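Local coordinates for protein hydrogen peroxide-inducible genes activator (Corynebacterium glutamicum, PDB 6G1D) that senses hydrogen peroxide as a LysR-type transcription factor and probably switches on peroxide-inducible genes in response, at residues A44-A47 with L48-G51; K72-P75 with F76-T80; N271-S274 with D275-A278. The protein carries 1 engineered substitution. All blocks are in the same frame, centred on the assembly; numbering follows the deposited sequence.

Interaction 1 of 3, residues A44-A47 with L48-G51; sequences ALVA and LETG
Val-46 O is held twice by Thr-50, once by the backbone N at 2.8 Å and once by the hydroxyl. OG1 lies 2.8 Å from Val-46 O, and the two donors come from opposite faces of the carbonyl plane. The threonine turns its OG1 back to the preceding turn because this oxygen is anti to its own carbonyl carbon (chi1 -58°). Its hydroxyl therefore finds an acceptor without leaving the helix. Val-46 CG1 slants past Thr-50 OG1 at 3.8 Å.

The bonds before and after it in sequence are ordinary i to i+4 bonds. Glu-49 N gives a nearly straight bond to Leu-45 O (2.8 Å, 166° at the hydrogen). Gly-51 N bonds to Ala-47 O.

All eight residues belong to helix 38-52 of the LysR-family helix-turn-helix domain. It follows helix 27-33 as the second helix of the motif, and is probably the DNA-recognition helix, as in LysR relatives. Leu-45 and Leu-48 turn inward to helix 12-24, where they touch Ile-21 and Phe-18. Val-46 and Thr-50 are exposed.

In one of its two conformers, Glu-49 crosses Leu-45 at a slant. Its CG sits 3.3 Å from Leu-45 O, and OE2 comes 3.8 Å from Leu-45 CG. The carboxylate is anchored by its other oxygen, OE1, which accepts from the backbone N atoms of Leu-56 and Ile-57.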
loop_
_atom_site.group_PDB
_atom_site.type_symbol
_atom_site.label_atom_id
_atom_site.label_comp_id
_atom_site.label_asym_id
_atom_site.label_seq_id
_atom_site.Cartn_x
_atom_site.Cartn_y
_atom_site.Cartn_z
ATOM N N ALA B 44 -3.012 -32.085 32.894
ATOM C CA ALA B 44 -2.197 -30.893 32.662
ATOM C C ALA B 44 -3.050 -29.629 32.698
ATOM O O ALA B 44 -2.667 -28.630 33.312
ATOM C CB ALA B 44 -1.455 -30.989 31.328
ATOM N N LEU B 45 -4.208 -29.660 32.040
ATOM C CA LEU B 45 -5.082 -28.493 32.030
ATOM C C LEU B 45 -5.611 -28.204 33.433
ATOM O O LEU B 45 -5.612 -27.061 33.843
ATOM C CB LEU B 45 -6.257 -28.691 31.086
ATOM C CG LEU B 45 -7.302 -27.556 31.070
ATOM C CD1 LEU B 45 -6.692 -26.261 30.574
ATOM C CD2 LEU B 45 -8.562 -27.971 30.323
ATOM N N VAL B 46 -6.076 -29.222 34.151
ATOM C CA VAL B 46 -6.633 -29.054 35.510
ATOM C C VAL B 46 -5.541 -28.594 36.489
ATOM O O VAL B 46 -5.803 -27.797 37.357
ATOM C CB VAL B 46 -7.364 -30.355 36.005
ATOM C CG1 VAL B 46 -7.670 -30.341 37.499
ATOM C CG2 VAL B 46 -8.636 -30.582 35.194
ATOM N N ALA B 47 -4.317 -29.067 36.327
ATOM C CA ALA B 47 -3.181 -28.589 37.135
ATOM C C ALA B 47 -2.946 -27.099 36.898
ATOM O O ALA B 47 -2.715 -26.346 37.846
ATOM C CB ALA B 47 -1.912 -29.385 36.836
ATOM N N LEU B 48 -3.020 -26.675 35.635
ATOM C CA LEU B 48 -2.899 -25.268 35.291
ATOM C C LEU B 48 -4.042 -24.443 35.911
ATOM O O LEU B 48 -3.804 -23.421 36.540
ATOM C CB LEU B 48 -2.853 -25.089 33.769
ATOM C CG LEU B 48 -2.656 -23.668 33.242
ATOM C CD1 LEU B 48 -1.373 -23.028 33.726
ATOM C CD2 LEU B 48 -2.659 -23.706 31.720
ATOM N N GLU B 49 -5.247 -24.931 35.676
ATOM C CA GLU B 49 -6.426 -24.177 36.220
ATOM C C GLU B 49 -6.565 -24.081 37.822
ATOM O O GLU B 49 -6.733 -23.025 38.517
ATOM C CB GLU B 49 -7.705 -24.813 35.701
ATOM C CG GLU B 49 -7.883 -24.653 34.202
ATOM C CD GLU B 49 -9.161 -25.298 33.684
ATOM O OE1 GLU B 49 -9.875 -24.584 32.954
ATOM O OE2 GLU B 49 -9.470 -26.488 34.018
ATOM N N THR B 50 -6.130 -25.190 38.412
ATOM C CA THR B 50 -6.073 -25.237 39.865
ATOM C C THR B 50 -4.946 -24.374 40.402
ATOM O O THR B 50 -5.147 -23.612 41.341
ATOM C CB THR B 50 -5.849 -26.669 40.359
ATOM O OG1 THR B 50 -6.894 -27.484 39.870
ATOM C CG2 THR B 50 -5.800 -26.755 41.914
ATOM N N GLY B 51 -3.772 -24.476 39.791
ATOM C CA GLY B 51 -2.622 -23.669 40.177
ATOM C C GLY B 51 -2.893 -22.179 40.075
ATOM O O GLY B 51 -2.518 -21.409 40.951
#

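Interaction 2 of 3, residues K72-P75 with F76-T80; sequences KLLP and FAKST
Lys-72 meets Phe-76 through its backbone carbonyl. Lys-72 O lies near the plane of the phenyl ring, at its edge, 3.5 Å from CD2. The ring reaches this oxygen because CG stands anti to the carbonyl carbon of Phe-76 (chi1 -63°). The lysine's NZ points elsewhere, to a salt bridge with Glu-295 of the second subunit.

Leu-73 O takes a sound bond from Ala-77 N at 3.0 Å. Phe-76 N adds a weak one, bent to 123° at the hydrogen.

Leu-74 O accepts from Lys-78 N at 2.8 Å, and this bond is almost straight (174°). The bent aliphatic chain of Lys-78 crosses the leucine. In one of the two conformers of Leu-74, Lys-78 CD touches both its CG and CD1, each at 3.6 Å.

Pro-75 has no N-H to give, and the helix is kinked there. Its carbonyl is well used, however. Ser-79 N at 3.0 Å and Ser-79 OG at 2.8 Å approach Pro-75 O from opposite faces of its plane. Thr-80 grips Phe-76 O in the same double way.

These residues form part of helix 68-95, the linker helix of LysR-type regulators. Leu-74, Ala-77 and Lys-78 lean on helix 12-24 of the same chain. The Phe-76 ring stacks on His-90 of the second subunit, and Leu-73 packs on Ala-94 of that subunit, so two linker helices meet there.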
loop_
_atom_site.group_PDB
_atom_site.type_symbol
_atom_site.label_atom_id
_atom_site.label_comp_id
_atom_site.label_asym_id
_atom_site.label_seq_id
_atom_site.Cartn_x
_atom_site.Cartn_y
_atom_site.Cartn_z
ATOM N N LYS B 72 -8.443 -14.034 27.379
ATOM C CA LYS B 72 -7.535 -12.963 27.770
ATOM C C LYS B 72 -6.120 -13.447 28.050
ATOM O O LYS B 72 -5.165 -12.742 27.762
ATOM C CB LYS B 72 -8.071 -12.195 28.989
ATOM C CG LYS B 72 -9.262 -11.328 28.685
ATOM C CD LYS B 72 -9.709 -10.536 29.909
ATOM C CE LYS B 72 -10.882 -11.204 30.597
ATOM N NZ LYS B 72 -11.351 -10.286 31.686
ATOM N N LEU B 73 -5.964 -14.642 28.603
ATOM C CA LEU B 73 -4.620 -15.155 28.900
ATOM C C LEU B 73 -3.919 -15.828 27.709
ATOM O O LEU B 73 -2.687 -15.943 27.709
ATOM C CB LEU B 73 -4.669 -16.110 30.094
ATOM C CG LEU B 73 -4.993 -15.382 31.433
ATOM C CD1 LEU B 73 -5.384 -16.408 32.501
ATOM C CD2 LEU B 73 -3.794 -14.558 31.858
ATOM N N LEU B 74 -4.702 -16.178 26.709
ATOM C CA LEU B 74 -4.132 -16.962 25.551
ATOM C C LEU B 74 -2.861 -16.245 24.792
ATOM O O LEU B 74 -1.730 -16.745 24.512
ATOM C CB LEU B 74 -5.239 -17.268 24.522
ATOM C CG LEU B 74 -4.897 -18.104 23.298
ATOM C CD1 LEU B 74 -4.373 -19.456 23.724
ATOM C CD2 LEU B 74 -6.145 -18.269 22.425
ATOM N N PRO B 75 -3.027 -14.943 24.622
ATOM C CA PRO B 75 -1.843 -14.269 24.037
ATOM C C PRO B 75 -0.591 -14.270 24.903
ATOM O O PRO B 75 0.527 -14.319 24.400
ATOM C CB PRO B 75 -2.302 -12.841 23.758
ATOM C CG PRO B 75 -3.716 -12.735 24.251
ATOM C CD PRO B 75 -4.242 -14.105 24.518
ATOM N N PHE B 76 -0.763 -14.244 26.208
ATOM C CA PHE B 76 0.396 -14.280 27.121
ATOM C C PHE B 76 1.010 -15.675 27.146
ATOM O O PHE B 76 2.236 -15.816 27.208
ATOM C CB PHE B 76 0.008 -13.759 28.507
ATOM C CG PHE B 76 -0.437 -12.309 28.488
ATOM C CD1 PHE B 76 0.500 -11.267 28.430
ATOM C CD2 PHE B 76 -1.799 -11.987 28.467
ATOM C CE1 PHE B 76 0.085 -9.948 28.372
ATOM C CE2 PHE B 76 -2.205 -10.659 28.421
ATOM C CZ PHE B 76 -1.274 -9.634 28.370
ATOM N N ALA B 77 0.165 -16.707 27.074
ATOM C CA ALA B 77 0.640 -18.083 26.985
ATOM C C ALA B 77 1.420 -18.269 25.686
ATOM O O ALA B 77 2.537 -18.770 25.690
ATOM C CB ALA B 77 -0.524 -19.061 27.061
ATOM N N LYS B 78 0.837 -17.840 24.569
ATOM C CA LYS B 78 1.543 -17.881 23.268
ATOM C C LYS B 78 2.869 -17.157 23.278
ATOM O O LYS B 78 3.830 -17.680 22.748
ATOM C CB LYS B 78 0.666 -17.349 22.136
ATOM C CG LYS B 78 -0.312 -18.433 21.721
ATOM C CD LYS B 78 -1.799 -18.163 21.535
ATOM C CE LYS B 78 -2.341 -18.037 20.101
ATOM N NZ LYS B 78 -2.012 -16.690 19.580
ATOM N N SER B 79 2.949 -15.964 23.863
ATOM C CA SER B 79 4.238 -15.240 23.940
ATOM C C SER B 79 5.292 -16.055 24.671
ATOM O O SER B 79 6.457 -16.033 24.288
ATOM C CB SER B 79 4.114 -13.893 24.643
ATOM O OG SER B 79 3.044 -13.158 24.117
ATOM N N THR B 80 4.885 -16.763 25.722
ATOM C CA THR B 80 5.825 -17.559 26.498
ATOM C C THR B 80 6.394 -18.709 25.660
ATOM O O THR B 80 7.609 -18.933 25.630
ATOM C CB THR B 80 5.175 -18.086 27.801
ATOM O OG1 THR B 80 4.516 -17.003 28.494
ATOM C CG2 THR B 80 6.238 -18.715 28.698
#

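Interaction 3 of 3, residues N271-S274 with D275-A278; sequences NFNS and DVTA
The side chains of Phe-272 and Val-276 meet at an oblique angle across a type I beta turn from Asn-273 to Val-276. The turn interrupts strand 267-287, which belongs to the mixed sheet of the LysR substrate-binding domain. Phe-272 CB and Val-276 CB are 3.7 Å apart. The valine reaches farther along the phenylalanine with CG1, which lies 4.0 Å from Phe-272 CG. CG1 has this place because it is anti to the backbone N of Val-276 (chi1 176°).

Ala-278 adds its methyl to the same apolar patch. Its CB lies 3.8 Å from Phe-272 CD2. Both Val-276 and Ala-278 approach the ring obliquely. All three residues are buried. Leu-190 and Val-176 also touch Phe-272, and Val-176 lies on strand 164-179.

The other methyl of Val-276, CG2, turns to Asn-273. The Asn-273 and Val-276 side chains lie roughly perpendicular, with CG2 3.6 Å from OD1. Asn-273 and Asp-275 meet at a slant. Their amide and carboxylate planes are 74° apart, so the flat groups do not stack. Asn-273 ND2 has a weak hydrogen bond to Glu-191 OE1.

Asn-273 CG sits between its own backbone N and carbonyl carbon (chi1 67°). This brings OD1 to Asp-275 N (3.1 Å), a weak bond that makes an Asx turn. The beta turn is closed by Val-276 N bonding to Asn-273 O at 3.0 Å.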
loop_
_atom_site.group_PDB
_atom_site.type_symbol
_atom_site.label_atom_id
_atom_site.label_comp_id
_atom_site.label_asym_id
_atom_site.label_seq_id
_atom_site.Cartn_x
_atom_site.Cartn_y
_atom_site.Cartn_z
ATOM N N ASN B 271 25.891 -10.818 -26.949
ATOM C CA ASN B 271 26.835 -10.245 -25.997
ATOM C C ASN B 271 27.640 -9.117 -26.581
ATOM O O ASN B 271 27.862 -9.051 -27.788
ATOM C CB ASN B 271 27.805 -11.321 -25.486
ATOM C CG ASN B 271 27.154 -12.255 -24.488
ATOM O OD1 ASN B 271 26.834 -11.835 -23.372
ATOM N ND2 ASN B 271 26.926 -13.505 -24.890
ATOM N N PHE B 272 28.119 -8.260 -25.691
ATOM C CA PHE B 272 29.084 -7.251 -26.029
ATOM C C PHE B 272 30.433 -7.913 -26.225
ATOM O O PHE B 272 30.664 -9.009 -25.707
ATOM C CB PHE B 272 29.161 -6.197 -24.936
ATOM C CG PHE B 272 27.863 -5.495 -24.696
ATOM C CD1 PHE B 272 27.401 -4.562 -25.611
ATOM C CD2 PHE B 272 27.136 -5.745 -23.559
ATOM C CE1 PHE B 272 26.185 -3.928 -25.406
ATOM C CE2 PHE B 272 25.924 -5.126 -23.342
ATOM C CZ PHE B 272 25.445 -4.215 -24.265
ATOM N N ASN B 273 31.313 -7.237 -26.974
ATOM C CA ASN B 273 32.655 -7.746 -27.248
ATOM C C ASN B 273 33.520 -7.778 -25.973
ATOM O O ASN B 273 33.157 -7.194 -24.946
ATOM C CB ASN B 273 33.335 -6.999 -28.411
ATOM C CG ASN B 273 33.654 -5.548 -28.128
ATOM O OD1 ASN B 273 34.467 -5.214 -27.278
ATOM N ND2 ASN B 273 33.055 -4.684 -28.902
ATOM N N SER B 274 34.643 -8.474 -26.081
ATOM C CA SER B 274 35.580 -8.718 -24.990
ATOM C C SER B 274 36.056 -7.476 -24.239
ATOM O O SER B 274 36.234 -7.547 -23.032
ATOM C CB SER B 274 36.807 -9.501 -25.501
ATOM O OG SER B 274 36.446 -10.763 -26.005
ATOM N N ASP B 275 36.232 -6.361 -24.948
ATOM C CA ASP B 275 36.690 -5.080 -24.371
ATOM C C ASP B 275 35.630 -4.307 -23.588
ATOM O O ASP B 275 35.962 -3.347 -22.908
ATOM C CB ASP B 275 37.214 -4.123 -25.473
ATOM C CG ASP B 275 38.470 -4.617 -26.146
ATOM O OD1 ASP B 275 39.502 -4.729 -25.454
ATOM O OD2 ASP B 275 38.435 -4.857 -27.376
ATOM N N VAL B 276 34.360 -4.689 -23.698
ATOM C CA VAL B 276 33.280 -3.983 -22.997
ATOM C C VAL B 276 33.013 -4.619 -21.628
ATOM O O VAL B 276 32.934 -5.821 -21.492
ATOM C CB VAL B 276 31.986 -4.009 -23.819
ATOM C CG1 VAL B 276 30.833 -3.359 -23.042
ATOM C CG2 VAL B 276 32.207 -3.352 -25.182
ATOM N N THR B 277 32.863 -3.807 -20.612
ATOM C CA THR B 277 32.507 -4.261 -19.293
ATOM C C THR B 277 31.030 -4.001 -19.076
ATOM O O THR B 277 30.581 -2.868 -19.131
ATOM C CB THR B 277 33.354 -3.563 -18.227
ATOM O OG1 THR B 277 34.727 -3.909 -18.473
ATOM C CG2 THR B 277 32.940 -4.056 -16.792
ATOM N N ALA B 278 30.282 -5.074 -18.850
ATOM C CA ALA B 278 28.855 -4.990 -18.614
ATOM C C ALA B 278 28.494 -6.050 -17.592
ATOM O O ALA B 278 28.177 -7.210 -17.951
ATOM C CB ALA B 278 28.097 -5.197 -19.948
#

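Overall arrangement
All three contacts are partly buried. Interaction 1 buries Leu-45 and Leu-48 and exposes Val-46 and Thr-50. Interaction 2 buries Leu-73 and Ala-77 and exposes Pro-75 and Ser-79. Interaction 3 buries Phe-272, Val-276 and Ala-278 and exposes Asp-275. The helical contacts, on helices 38-52 and 68-95, both lean on helix 12-24, with centres about 15 Å apart. They share i to i+4 backbone bonds, with hydroxyls doubling the grip on carbonyls. Interaction 2 differs in its proline kink and in facing the second subunit. Interaction 3, in the substrate-binding domain, is centred about 60 and 73 Å from the centres of interactions 2 and 1. It has one sound turn bond and adds apolar packing on Phe-272.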